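Local structure of hypothetical protein XAC2396 (Xanthomonas axonopodis pv. citri, 2G3W) at residues Arg43-Phe57 against Asp68-Ile82. The protein is of unknown function, but has a compact fold built around a variation of the PD-(D/E)XK nuclease motif. Residues are numbered along the deposited sequence; the frame is centred on the assembly and turned at random.
Sequences RLLAFALFADDRLEF and DLWRRDYTGDPDLWI
L69 drives its two methyl branches between helix 37-49 and the edge strand: CD1 lies 3.8 Å from A46 CB, while CD2 packs on F47 and, at 3.8 Å, on F57 CE1. F57 and L69 face each other as a non-hydrogen-bonded antiparallel pair, their side chains side by side. A small alanine suits the helix surface, letting the leucine come close. L55 has CG anti to the backbone N (chi1 -169°), which brings CD1 over the backbone of W70 while CD2 sits on one face of the F47 ring. F50 closes this apolar layer with its ring against I82 CD1 (3.8 Å from F50 CD2) and L80 CD2; behind them, strand 101-106 supports A46, L80 and I82.

The other sheet face and the loop end are polar and wetter. E56 and W70 form the hydrogen-bonded pair, with two nearly straight backbone bonds of 2.8 Å, E56 N to W70 O and W70 N to E56 O. R72 NE lies 3.5 Å above the centre of the W70 ring, and R72 NH2 makes a salt bridge to E56 OE1, 3.1 Å away, though the hydrogen bond within it is bent and weak. A water joins E56 OE1, W70 O and R72 NE. Long, flexible arginines fit this margin: R54 lays its guanidinium over the Y74 ring (cation-pi, CZ 4.0 Å from the ring centroid); its NH1 and NH2 both face R72 O, the first doubtfully close, the second in a weak bond. The D52 carboxylate lies across R71, OD1 against CD; its charge pairing with NH1 is long, the oxygen well out of the guanidinium plane. Together these contacts make a short antiparallel beta hairpin, strands 56-57 and 69-72, packed through one face on helix 37-49 at the edge of the mixed sheet.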
loop_
_atom_site.group_PDB
_atom_site.type_symbol
_atom_site.label_atom_id
_atom_site.label_comp_id
_atom_site.label_asym_id
_atom_site.label_seq_id
_atom_site.Cartn_x
_atom_site.Cartn_y
_atom_site.Cartn_z
ATOM N N ARG A 43 -12.678 -4.861 15.759
ATOM C CA ARG A 43 -11.615 -5.267 16.684
ATOM C C ARG A 43 -11.229 -6.732 16.488
ATOM O O ARG A 43 -10.056 -7.101 16.541
ATOM C CB ARG A 43 -12.029 -5.124 18.141
ATOM C CG ARG A 43 -12.195 -3.735 18.715
ATOM C CD ARG A 43 -11.831 -3.895 20.233
ATOM N NE ARG A 43 -13.007 -4.360 20.988
ATOM C CZ ARG A 43 -13.012 -5.214 21.997
ATOM N NH1 ARG A 43 -11.902 -5.841 22.394
ATOM N NH2 ARG A 43 -14.177 -5.500 22.574
ATOM N N LEU A 44 -12.231 -7.589 16.320
ATOM C CA LEU A 44 -11.967 -8.994 16.033
ATOM C C LEU A 44 -11.185 -9.129 14.721
ATOM O O LEU A 44 -10.186 -9.840 14.657
ATOM C CB LEU A 44 -13.271 -9.793 15.979
ATOM C CG LEU A 44 -13.079 -11.286 15.788
ATOM C CD1 LEU A 44 -12.321 -11.872 17.011
ATOM C CD2 LEU A 44 -14.416 -11.946 15.562
ATOM N N LEU A 45 -11.644 -8.457 13.672
ATOM C CA LEU A 45 -10.909 -8.439 12.403
ATOM C C LEU A 45 -9.453 -7.937 12.599
ATOM O O LEU A 45 -8.516 -8.476 11.979
ATOM C CB LEU A 45 -11.672 -7.599 11.335
ATOM C CG LEU A 45 -10.963 -7.363 9.997
ATOM C CD1 LEU A 45 -10.674 -8.622 9.241
ATOM C CD2 LEU A 45 -11.757 -6.377 9.136
ATOM N N ALA A 46 -9.278 -6.898 13.424
ATOM C CA ALA A 46 -7.950 -6.318 13.683
ATOM C C ALA A 46 -7.022 -7.331 14.320
ATOM O O ALA A 46 -5.844 -7.448 13.944
ATOM C CB ALA A 46 -8.049 -5.076 14.549
ATOM N N PHE A 47 -7.553 -8.065 15.293
ATOM C CA PHE A 47 -6.787 -9.131 15.874
ATOM C C PHE A 47 -6.317 -10.102 14.768
ATOM O O PHE A 47 -5.134 -10.451 14.697
ATOM C CB PHE A 47 -7.585 -9.829 17.002
ATOM C CG PHE A 47 -6.734 -10.770 17.822
ATOM C CD1 PHE A 47 -6.333 -11.971 17.291
ATOM C CD2 PHE A 47 -6.304 -10.422 19.105
ATOM C CE1 PHE A 47 -5.512 -12.854 18.017
ATOM C CE2 PHE A 47 -5.496 -11.318 19.859
ATOM C CZ PHE A 47 -5.098 -12.514 19.300
ATOM N N ALA A 48 -7.223 -10.497 13.876
ATOM C CA ALA A 48 -6.880 -11.428 12.811
ATOM C C ALA A 48 -5.853 -10.872 11.835
ATOM O O ALA A 48 -5.003 -11.635 11.328
ATOM C CB ALA A 48 -8.133 -11.888 12.074
ATOM N N LEU A 49 -5.917 -9.571 11.550
ATOM C CA LEU A 49 -4.931 -8.946 10.653
ATOM C C LEU A 49 -3.509 -8.924 11.248
ATOM O O LEU A 49 -2.526 -8.965 10.518
ATOM C CB LEU A 49 -5.367 -7.538 10.215
ATOM C CG LEU A 49 -6.683 -7.446 9.412
ATOM C CD1 LEU A 49 -6.999 -5.989 9.020
ATOM C CD2 LEU A 49 -6.606 -8.355 8.186
ATOM N N PHE A 50 -3.420 -8.892 12.571
ATOM C CA PHE A 50 -2.154 -8.695 13.266
ATOM C C PHE A 50 -1.804 -9.820 14.241
ATOM O O PHE A 50 -0.961 -9.636 15.111
ATOM C CB PHE A 50 -2.186 -7.338 13.992
ATOM C CG PHE A 50 -2.168 -6.185 13.049
ATOM C CD1 PHE A 50 -0.975 -5.795 12.446
ATOM C CD2 PHE A 50 -3.352 -5.563 12.670
ATOM C CE1 PHE A 50 -0.957 -4.806 11.533
ATOM C CE2 PHE A 50 -3.341 -4.561 11.753
ATOM C CZ PHE A 50 -2.136 -4.167 11.186
ATOM N N ALA A 51 -2.447 -10.982 14.076
ATOM C CA ALA A 51 -2.539 -11.989 15.112
ATOM C C ALA A 51 -1.188 -12.556 15.497
ATOM O O ALA A 51 -0.353 -12.883 14.637
ATOM C CB ALA A 51 -3.491 -13.112 14.699
ATOM N N ASP A 52 -1.024 -12.708 16.806
ATOM C CA ASP A 52 0.225 -13.077 17.419
ATOM C C ASP A 52 -0.132 -13.845 18.669
ATOM O O ASP A 52 -1.210 -13.639 19.226
ATOM C CB ASP A 52 0.924 -11.796 17.842
ATOM C CG ASP A 52 2.382 -11.986 18.074
ATOM O OD1 ASP A 52 2.774 -12.099 19.248
ATOM O OD2 ASP A 52 3.135 -12.015 17.082
ATOM N N ASP A 53 0.777 -14.702 19.135
ATOM C CA ASP A 53 0.596 -15.373 20.415
ATOM C C ASP A 53 0.448 -14.352 21.555
ATOM O O ASP A 53 -0.165 -14.649 22.584
ATOM C CB ASP A 53 1.744 -16.359 20.684
ATOM N N ARG A 54 0.968 -13.140 21.330
ATOM C CA ARG A 54 1.121 -12.131 22.386
ATOM C C ARG A 54 0.235 -10.892 22.205
ATOM O O ARG A 54 0.162 -10.030 23.087
ATOM C CB ARG A 54 2.596 -11.741 22.534
ATOM C CG ARG A 54 3.476 -12.935 22.829
ATOM C CD ARG A 54 4.861 -12.554 23.309
ATOM N NE ARG A 54 4.889 -12.005 24.668
ATOM C CZ ARG A 54 5.206 -10.744 24.953
ATOM N NH1 ARG A 54 5.525 -9.889 23.969
ATOM N NH2 ARG A 54 5.216 -10.337 26.221
ATOM N N LEU A 55 -0.463 -10.823 21.078
ATOM C CA LEU A 55 -1.431 -9.763 20.867
ATOM C C LEU A 55 -2.510 -9.903 21.932
ATOM O O LEU A 55 -3.005 -11.015 22.186
ATOM C CB LEU A 55 -2.038 -9.848 19.459
ATOM C CG LEU A 55 -2.900 -8.673 18.953
ATOM C CD1 LEU A 55 -2.120 -7.351 19.086
ATOM C CD2 LEU A 55 -3.279 -8.867 17.511
ATOM N N GLU A 56 -2.856 -8.783 22.566
ATOM C CA GLU A 56 -3.974 -8.743 23.502
ATOM C C GLU A 56 -4.890 -7.555 23.216
ATOM O O GLU A 56 -4.436 -6.519 22.738
ATOM C CB GLU A 56 -3.479 -8.675 24.948
ATOM C CG GLU A 56 -2.893 -10.002 25.412
ATOM C CD GLU A 56 -2.001 -9.876 26.617
ATOM O OE1 GLU A 56 -1.887 -8.757 27.171
ATOM O OE2 GLU A 56 -1.406 -10.916 26.999
ATOM N N PHE A 57 -6.172 -7.721 23.522
ATOM C CA PHE A 57 -7.105 -6.586 23.555
ATOM C C PHE A 57 -6.784 -5.695 24.747
ATOM O O PHE A 57 -6.549 -6.196 25.851
ATOM C CB PHE A 57 -8.564 -7.088 23.617
ATOM C CG PHE A 57 -8.976 -7.905 22.397
ATOM C CD1 PHE A 57 -9.099 -7.302 21.150
ATOM C CD2 PHE A 57 -9.227 -9.280 22.500
ATOM C CE1 PHE A 57 -9.465 -8.044 20.007
ATOM C CE2 PHE A 57 -9.596 -10.035 21.367
ATOM C CZ PHE A 57 -9.704 -9.421 20.117
ATOM N N ASP A 68 -6.778 -0.103 21.521
ATOM C CA ASP A 68 -7.730 -1.208 21.366
ATOM C C ASP A 68 -7.067 -2.559 21.322
ATOM O O ASP A 68 -7.607 -3.557 21.831
ATOM C CB ASP A 68 -8.594 -0.965 20.144
ATOM C CG ASP A 68 -9.381 0.310 20.282
ATOM O OD1 ASP A 68 -10.185 0.430 21.237
ATOM O OD2 ASP A 68 -9.177 1.208 19.468
ATOM N N LEU A 69 -5.897 -2.620 20.696
ATOM C CA LEU A 69 -5.099 -3.868 20.797
ATOM C C LEU A 69 -3.646 -3.532 20.968
ATOM O O LEU A 69 -3.198 -2.478 20.513
ATOM C CB LEU A 69 -5.259 -4.766 19.566
ATOM C CG LEU A 69 -6.650 -5.153 19.048
ATOM C CD1 LEU A 69 -7.248 -4.032 18.163
ATOM C CD2 LEU A 69 -6.518 -6.442 18.243
ATOM N N TRP A 70 -2.890 -4.450 21.580
ATOM C CA TRP A 70 -1.435 -4.288 21.679
ATOM C C TRP A 70 -0.666 -5.570 21.939
ATOM O O TRP A 70 -1.205 -6.525 22.519
ATOM C CB TRP A 70 -1.030 -3.233 22.715
ATOM C CG TRP A 70 -1.599 -3.360 24.118
ATOM C CD1 TRP A 70 -2.510 -4.269 24.586
ATOM C CD2 TRP A 70 -1.306 -2.483 25.209
ATOM N NE1 TRP A 70 -2.776 -4.023 25.928
ATOM C CE2 TRP A 70 -2.057 -2.921 26.322
ATOM C CE3 TRP A 70 -0.494 -1.339 25.343
ATOM C CZ2 TRP A 70 -2.005 -2.272 27.562
ATOM C CZ3 TRP A 70 -0.443 -0.698 26.572
ATOM C CH2 TRP A 70 -1.189 -1.176 27.671
ATOM N N ARG A 71 0.563 -5.573 21.439
ATOM C CA ARG A 71 1.554 -6.577 21.792
ATOM C C ARG A 71 2.654 -5.834 22.548
ATOM O O ARG A 71 3.166 -4.805 22.083
ATOM C CB ARG A 71 2.099 -7.263 20.549
ATOM C CG ARG A 71 3.173 -8.287 20.890
ATOM C CD ARG A 71 3.649 -9.033 19.671
ATOM N NE ARG A 71 4.367 -8.177 18.722
ATOM C CZ ARG A 71 3.884 -7.781 17.547
ATOM N NH1 ARG A 71 2.668 -8.155 17.152
ATOM N NH2 ARG A 71 4.627 -7.018 16.761
ATOM N N ARG A 72 2.980 -6.320 23.732
ATOM C CA ARG A 72 4.005 -5.683 24.542
ATOM C C ARG A 72 5.200 -6.617 24.731
ATOM O O ARG A 72 5.022 -7.827 24.863
ATOM C CB ARG A 72 3.418 -5.273 25.892
ATOM C CG ARG A 72 2.397 -4.146 25.798
ATOM C CD ARG A 72 1.733 -3.975 27.144
ATOM N NE ARG A 72 0.608 -4.902 27.258
ATOM C CZ ARG A 72 -0.107 -5.099 28.358
ATOM N NH1 ARG A 72 0.186 -4.443 29.461
ATOM N NH2 ARG A 72 -1.121 -5.954 28.340
ATOM N N ASP A 73 6.417 -6.076 24.726
ATOM C CA ASP A 73 7.581 -6.946 24.844
ATOM C C ASP A 73 7.647 -7.555 26.247
ATOM O O ASP A 73 6.791 -7.250 27.096
ATOM C CB ASP A 73 8.900 -6.237 24.464
ATOM C CG ASP A 73 9.240 -5.060 25.378
ATOM O OD1 ASP A 73 8.818 -5.051 26.559
ATOM O OD2 ASP A 73 9.951 -4.136 24.905
ATOM N N TYR A 74 8.663 -8.402 26.469
ATOM C CA TYR A 74 8.846 -9.144 27.728
ATOM C C TYR A 74 9.258 -8.265 28.908
ATOM O O TYR A 74 9.431 -8.767 30.006
ATOM C CB TYR A 74 9.844 -10.311 27.546
ATOM C CG TYR A 74 9.269 -11.399 26.667
ATOM C CD1 TYR A 74 8.252 -12.239 27.151
ATOM C CD2 TYR A 74 9.704 -11.558 25.339
ATOM C CE1 TYR A 74 7.690 -13.222 26.349
ATOM C CE2 TYR A 74 9.139 -12.541 24.518
ATOM C CZ TYR A 74 8.131 -13.370 25.034
ATOM O OH TYR A 74 7.556 -14.352 24.253
ATOM N N THR A 75 9.405 -6.959 28.670
ATOM C CA THR A 75 9.644 -5.998 29.751
ATOM C C THR A 75 8.488 -4.997 29.845
ATOM O O THR A 75 8.528 -4.082 30.662
ATOM C CB THR A 75 11.010 -5.254 29.630
ATOM O OG1 THR A 75 10.987 -4.384 28.500
ATOM C CG2 THR A 75 12.171 -6.229 29.498
ATOM N N GLY A 76 7.462 -5.183 29.019
ATOM C CA GLY A 76 6.234 -4.396 29.127
ATOM C C GLY A 76 5.995 -3.306 28.089
ATOM O O GLY A 76 4.855 -2.907 27.848
ATOM N N ASP A 77 7.053 -2.820 27.457
ATOM C CA ASP A 77 6.896 -1.709 26.504
ATOM C C ASP A 77 6.192 -2.119 25.214
ATOM O O ASP A 77 6.486 -3.178 24.676
ATOM C CB ASP A 77 8.254 -1.068 26.237
ATOM C CG ASP A 77 8.930 -0.636 27.527
ATOM O OD1 ASP A 77 8.213 -0.060 28.376
ATOM O OD2 ASP A 77 10.151 -0.890 27.708
ATOM N N PRO A 78 5.237 -1.294 24.729
ATOM C CA PRO A 78 4.495 -1.660 23.527
ATOM C C PRO A 78 5.354 -1.844 22.277
ATOM O O PRO A 78 6.124 -0.935 21.895
ATOM C CB PRO A 78 3.516 -0.489 23.359
ATOM C CG PRO A 78 3.353 0.055 24.710
ATOM C CD PRO A 78 4.737 -0.020 25.277
ATOM N N ASP A 79 5.225 -3.019 21.661
ATOM C CA ASP A 79 5.785 -3.292 20.327
ATOM C C ASP A 79 4.831 -2.869 19.223
ATOM O O ASP A 79 5.243 -2.393 18.152
ATOM C CB ASP A 79 6.116 -4.789 20.163
ATOM C CG ASP A 79 7.524 -5.112 20.527
ATOM O OD1 ASP A 79 8.380 -4.200 20.420
ATOM O OD2 ASP A 79 7.795 -6.277 20.936
ATOM N N LEU A 80 3.546 -3.044 19.488
ATOM C CA LEU A 80 2.522 -2.758 18.515
ATOM C C LEU A 80 1.327 -2.204 19.260
ATOM O O LEU A 80 0.885 -2.794 20.242
ATOM C CB LEU A 80 2.106 -4.033 17.771
ATOM C CG LEU A 80 1.085 -3.869 16.622
ATOM C CD1 LEU A 80 1.695 -3.174 15.423
ATOM C CD2 LEU A 80 0.552 -5.255 16.241
ATOM N N TRP A 81 0.814 -1.085 18.766
ATOM C CA TRP A 81 -0.260 -0.336 19.399
ATOM C C TRP A 81 -1.273 -0.061 18.326
ATOM O O TRP A 81 -0.965 0.619 17.359
ATOM C CB TRP A 81 0.304 0.985 19.922
ATOM C CG TRP A 81 -0.652 1.972 20.533
ATOM C CD1 TRP A 81 -1.652 2.666 19.905
ATOM C CD2 TRP A 81 -0.635 2.429 21.880
ATOM N NE1 TRP A 81 -2.286 3.508 20.791
ATOM C CE2 TRP A 81 -1.675 3.382 22.013
ATOM C CE3 TRP A 81 0.157 2.119 23.001
ATOM C CZ2 TRP A 81 -1.953 4.027 23.224
ATOM C CZ3 TRP A 81 -0.118 2.761 24.210
ATOM C CH2 TRP A 81 -1.175 3.704 24.312
ATOM N N ILE A 82 -2.480 -0.621 18.483
ATOM C CA ILE A 82 -3.541 -0.491 17.465
ATOM C C ILE A 82 -4.756 0.294 17.977
ATOM O O ILE A 82 -5.350 -0.094 18.988
ATOM C CB ILE A 82 -4.007 -1.907 16.952
ATOM C CG1 ILE A 82 -2.813 -2.797 16.518
ATOM C CG2 ILE A 82 -5.047 -1.732 15.813
ATOM C CD1 ILE A 82 -3.139 -4.274 16.255
HETATM O O HOH W 1 1.786 -9.068 14.810
HETATM O O HOH W 2 1.538 -8.642 24.769
HETATM O O HOH W 3 -0.232 -6.876 25.316
HETATM O O HOH W 4 -4.584 -5.413 27.511
#